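PDB 3T69: probable 2-dehydro-3-deoxygalactonokinase DgoK1 from Sinorhizobium meliloti, which probably phosphorylates 2-dehydro-3-deoxy-D-galactonate with ATP, giving the 6-phosphate ester and ADP, a step in the breakdown of galactose and D-galactonate. Local coordinates for residues 189-194 against 235-240; 181-186 against 221-226. All coordinates share one frame; numbering follows the deposited sequence.

Contact 1 of 2, residues 189-194 against 235-240; sequences AEADTF and DARAQL
Arg237, on helix 233-252, reaches out along the loop 189-194 with its whole side chain, and different parts of it meet different residues. CG of Arg237 lies 3.7 Å from CD2 of Phe194, the two side chains crossing at about a right angle with guanidinium and ring planes 68° apart. Further out, CD of Arg237 passes the methyl of Ala191, 4.2 Å from Ala191 CB. With CG set beside the carbonyl carbon (chi1 -167°) and a bend at chi2, the chain brings the guanidinium against the backbone of Ala191 and Asp192: CA of Asp192 sits over one face, offset toward the rim, and Asp192 O is 3.3 Å from Arg237 NH2. The carboxylate of Asp192 makes no salt bridge here, Asp192 OD1 being 5.6 Å from Arg237 NH2, though the opposite charges may still attract weakly. Ala238, one residue on, lies against the face of the Phe194 ring. Its CA stands 3.7 Å from the ring centroid, 8° off the normal, as a CH-pi contact, while CB of Ala238 touches CD1 of Phe194 at 3.6 Å. The arrangement is surface packing of an interhelical loop, between helices 185-188 and 199-210, against helix 233-252 in the helical region of this DgoK-family kinase.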
# COMPACT_ATOMS: atom_id res chain seq x y z
N ALA B 189 -4.82 9.80 -11.54
CA ALA B 189 -5.10 11.05 -10.80
C ALA B 189 -6.26 11.85 -11.42
O ALA B 189 -7.27 12.12 -10.75
CB ALA B 189 -3.83 11.93 -10.66
N GLU B 190 -6.10 12.17 -12.70
CA GLU B 190 -7.04 13.04 -13.41
C GLU B 190 -8.41 12.38 -13.72
O GLU B 190 -9.21 12.96 -14.46
CB GLU B 190 -6.35 13.64 -14.65
CG GLU B 190 -4.82 13.92 -14.42
CD GLU B 190 -4.27 15.20 -15.11
OE1 GLU B 190 -4.73 15.53 -16.23
OE2 GLU B 190 -3.36 15.85 -14.52
N ALA B 191 -8.68 11.20 -13.16
CA ALA B 191 -10.06 10.69 -13.04
C ALA B 191 -10.46 10.85 -11.58
O ALA B 191 -9.58 10.84 -10.70
CB ALA B 191 -10.14 9.23 -13.43
N ASP B 192 -11.76 10.99 -11.31
CA ASP B 192 -12.27 11.05 -9.92
C ASP B 192 -13.13 9.83 -9.57
O ASP B 192 -13.34 9.50 -8.41
CB ASP B 192 -13.09 12.33 -9.66
CG ASP B 192 -12.21 13.60 -9.44
OD1 ASP B 192 -10.96 13.48 -9.40
OD2 ASP B 192 -12.77 14.73 -9.29
N THR B 193 -13.61 9.15 -10.60
CA THR B 193 -14.61 8.09 -10.42
C THR B 193 -14.42 6.99 -11.45
O THR B 193 -13.61 7.13 -12.37
CB THR B 193 -16.07 8.64 -10.65
OG1 THR B 193 -16.01 10.01 -11.09
CG2 THR B 193 -16.94 8.52 -9.38
N PHE B 194 -15.20 5.93 -11.28
CA PHE B 194 -15.26 4.88 -12.27
C PHE B 194 -16.52 4.09 -12.02
O PHE B 194 -16.97 3.99 -10.88
CB PHE B 194 -14.01 3.98 -12.22
CG PHE B 194 -13.87 3.14 -10.95
CD1 PHE B 194 -14.38 1.85 -10.90
CD2 PHE B 194 -13.22 3.65 -9.82
CE1 PHE B 194 -14.25 1.09 -9.77
CE2 PHE B 194 -13.09 2.90 -8.68
CZ PHE B 194 -13.61 1.61 -8.66
N ASP B 235 -10.16 3.31 -15.92
CA ASP B 235 -9.87 1.89 -15.88
C ASP B 235 -8.68 1.53 -14.95
O ASP B 235 -8.68 0.46 -14.30
CB ASP B 235 -9.73 1.36 -17.31
CG ASP B 235 -11.07 1.45 -18.12
OD1 ASP B 235 -12.08 0.77 -17.74
OD2 ASP B 235 -11.10 2.22 -19.12
N ALA B 236 -7.71 2.45 -14.86
CA ALA B 236 -6.55 2.33 -13.97
C ALA B 236 -6.99 2.35 -12.48
O ALA B 236 -6.63 1.43 -11.69
CB ALA B 236 -5.54 3.43 -14.27
N ARG B 237 -7.77 3.39 -12.15
CA ARG B 237 -8.45 3.60 -10.89
C ARG B 237 -9.23 2.37 -10.51
O ARG B 237 -9.19 1.89 -9.36
CB ARG B 237 -9.37 4.77 -11.07
CG ARG B 237 -9.96 5.37 -9.81
CD ARG B 237 -10.04 6.93 -9.88
NE ARG B 237 -10.64 7.48 -8.66
CZ ARG B 237 -10.00 8.19 -7.74
NH1 ARG B 237 -8.70 8.50 -7.90
NH2 ARG B 237 -10.66 8.59 -6.66
N ALA B 238 -9.92 1.83 -11.49
CA ALA B 238 -10.76 0.68 -11.29
C ALA B 238 -9.91 -0.51 -10.96
O ALA B 238 -10.20 -1.24 -10.01
CB ALA B 238 -11.59 0.40 -12.55
N GLN B 239 -8.88 -0.73 -11.78
CA GLN B 239 -7.85 -1.76 -11.58
C GLN B 239 -7.26 -1.64 -10.17
O GLN B 239 -7.23 -2.62 -9.39
CB GLN B 239 -6.76 -1.52 -12.60
CG GLN B 239 -6.14 -2.74 -13.18
CD GLN B 239 -5.20 -2.38 -14.33
OE1 GLN B 239 -5.38 -1.34 -14.99
NE2 GLN B 239 -4.21 -3.26 -14.59
N LEU B 240 -6.82 -0.42 -9.84
CA LEU B 240 -6.37 -0.14 -8.50
C LEU B 240 -7.36 -0.55 -7.41
O LEU B 240 -6.99 -1.27 -6.47
CB LEU B 240 -6.00 1.34 -8.32
CG LEU B 240 -5.50 1.69 -6.91
CD1 LEU B 240 -4.30 0.87 -6.53
CD2 LEU B 240 -5.08 3.13 -6.88

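Contact 2 of 2, residues 181-186 against 221-226; sequences HTILSH and SVRAGQ
Leu184 and Arg223 bring the two backbones nearest, their CA atoms 5.6 Å apart, where a type I turn from Thr182 to Ser185 meets the flank of helix 215-228. Ile183 packs on the aliphatic part of Arg223: CG1 of Ile183 is 3.5 Å from CD of Arg223, and the two side chains cross nearly at right angles. CG1 of Ile183 lies beside the carbonyl carbon (chi1 -160°), and both branches reach CD of Arg223, CG2 of Ile183 as well as CG1. Leu184 serves two neighbours, CD1 sliding past CB of Arg223 while CG of Leu184 meets CG2 of Val222 at 3.6 Å. Thr182 precedes the turn that leads into the helix, and its OG1 accepts a capping bond from Leu184 N; Thr182 O receives both the backbone N and the hydroxyl of Ser185. Across the dimer interface, Glu173 of the second subunit takes the N-H of Ile183, and Met170 of that subunit packs on Leu184. Bends at chi2 and chi3 turn the Arg223 guanidinium so that CB of His186 lies over one face, offset toward the rim, 3.7 Å from NH2 of Arg223. Within helix 215-228, Gln226 OE1 accepts from Arg223 NH2 at 3.0 Å in a nearly straight bond (166°), close to the guanidinium plane but with the donor tilted 26° from the carbonyl plane, which limits rotation of the guanidinium. Weak bonds to one water join Arg223 NH2 and His186 ND1.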
# COMPACT_ATOMS: atom_id res chain seq x y z
N HIS B 181 0.04 9.24 -3.40
CA HIS B 181 1.45 9.41 -3.06
C HIS B 181 2.46 8.46 -3.73
O HIS B 181 3.64 8.61 -3.50
CB HIS B 181 1.64 9.37 -1.55
CG HIS B 181 0.95 10.49 -0.82
ND1 HIS B 181 -0.09 10.27 0.07
CD2 HIS B 181 1.15 11.83 -0.85
CE1 HIS B 181 -0.50 11.43 0.56
NE2 HIS B 181 0.23 12.39 0.01
N THR B 182 2.03 7.50 -4.55
CA THR B 182 2.96 6.69 -5.30
C THR B 182 2.94 7.04 -6.77
O THR B 182 2.08 7.82 -7.25
CB THR B 182 2.64 5.18 -5.16
OG1 THR B 182 1.52 4.82 -5.96
CG2 THR B 182 2.39 4.78 -3.72
N ILE B 183 3.84 6.43 -7.53
CA ILE B 183 3.87 6.66 -8.96
C ILE B 183 2.50 6.48 -9.62
O ILE B 183 2.22 7.08 -10.65
CB ILE B 183 4.95 5.78 -9.66
CG1 ILE B 183 5.29 6.37 -11.00
CG2 ILE B 183 4.51 4.32 -9.82
CD1 ILE B 183 6.03 7.68 -10.87
N LEU B 184 1.65 5.64 -9.08
CA LEU B 184 0.36 5.38 -9.72
C LEU B 184 -0.56 6.61 -9.79
O LEU B 184 -1.59 6.58 -10.49
CB LEU B 184 -0.36 4.24 -9.01
CG LEU B 184 -0.16 2.79 -9.49
CD1 LEU B 184 1.26 2.29 -9.48
CD2 LEU B 184 -1.00 1.89 -8.64
N SER B 185 -0.24 7.67 -9.06
CA SER B 185 -1.02 8.88 -9.17
C SER B 185 -1.02 9.37 -10.61
O SER B 185 -1.96 10.05 -11.05
CB SER B 185 -0.47 9.97 -8.27
OG SER B 185 0.80 10.35 -8.73
N HIS B 186 0.02 8.99 -11.35
CA HIS B 186 0.16 9.37 -12.75
C HIS B 186 -0.79 8.61 -13.63
O HIS B 186 -1.16 9.09 -14.67
CB HIS B 186 1.61 9.18 -13.20
CG HIS B 186 2.55 10.21 -12.63
ND1 HIS B 186 3.56 10.79 -13.37
CD2 HIS B 186 2.58 10.80 -11.41
CE1 HIS B 186 4.19 11.68 -12.61
NE2 HIS B 186 3.61 11.71 -11.42
N SER B 221 1.58 -3.00 -12.36
CA SER B 221 1.04 -3.13 -13.69
C SER B 221 0.06 -2.06 -14.05
O SER B 221 -0.08 -1.75 -15.19
CB SER B 221 0.47 -4.51 -13.88
OG SER B 221 1.51 -5.41 -14.19
N VAL B 222 -0.66 -1.49 -13.12
CA VAL B 222 -1.52 -0.44 -13.55
C VAL B 222 -0.67 0.69 -14.12
O VAL B 222 -1.04 1.27 -15.09
CB VAL B 222 -2.57 0.02 -12.51
CG1 VAL B 222 -2.78 -0.97 -11.45
CG2 VAL B 222 -2.29 1.35 -12.00
N ARG B 223 0.45 1.04 -13.51
CA ARG B 223 1.34 2.02 -14.11
C ARG B 223 2.11 1.56 -15.34
O ARG B 223 2.35 2.32 -16.21
CB ARG B 223 2.27 2.69 -13.12
CG ARG B 223 3.65 2.91 -13.66
CD ARG B 223 4.14 4.30 -13.55
NE ARG B 223 3.46 5.18 -14.46
CZ ARG B 223 3.95 6.31 -14.91
NH1 ARG B 223 5.14 6.71 -14.55
NH2 ARG B 223 3.25 7.04 -15.74
N ALA B 224 2.54 0.31 -15.39
CA ALA B 224 3.24 -0.16 -16.59
C ALA B 224 2.27 -0.33 -17.76
O ALA B 224 2.67 -0.12 -18.92
CB ALA B 224 3.98 -1.44 -16.34
N GLY B 225 1.03 -0.72 -17.44
CA GLY B 225 -0.09 -0.74 -18.38
C GLY B 225 -0.31 0.64 -18.98
O GLY B 225 -0.48 0.80 -20.18
N GLN B 226 -0.24 1.67 -18.14
CA GLN B 226 -0.45 3.02 -18.62
C GLN B 226 0.71 3.51 -19.45
O GLN B 226 0.50 4.25 -20.39
CB GLN B 226 -0.68 3.93 -17.43
CG GLN B 226 -1.01 5.34 -17.79
CD GLN B 226 0.04 6.25 -17.27
OE1 GLN B 226 0.46 6.15 -16.10
NE2 GLN B 226 0.50 7.15 -18.13
O HOH W 1 3.70 10.20 -16.76

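Contacts 1 and 2 lie with their centres 11 Å apart in the helical region, on the same side of the chain's centre. Their segments alternate along the sequence: 181-186, 189-194, 221-226, then 235-240. The first two flank or enter helix 185-188, and the last two lie on the consecutive helices 215-228 and 233-252, so one stretch of chain is laid over a pair of neighbouring helices. The two contacts adjoin where Leu240 CD1 packs on Leu184 CD2 and Gln239 on Val222. Contact 2 borders the second subunit, whereas no other protein chain of the assembly touches contact 1, which lies at the surface.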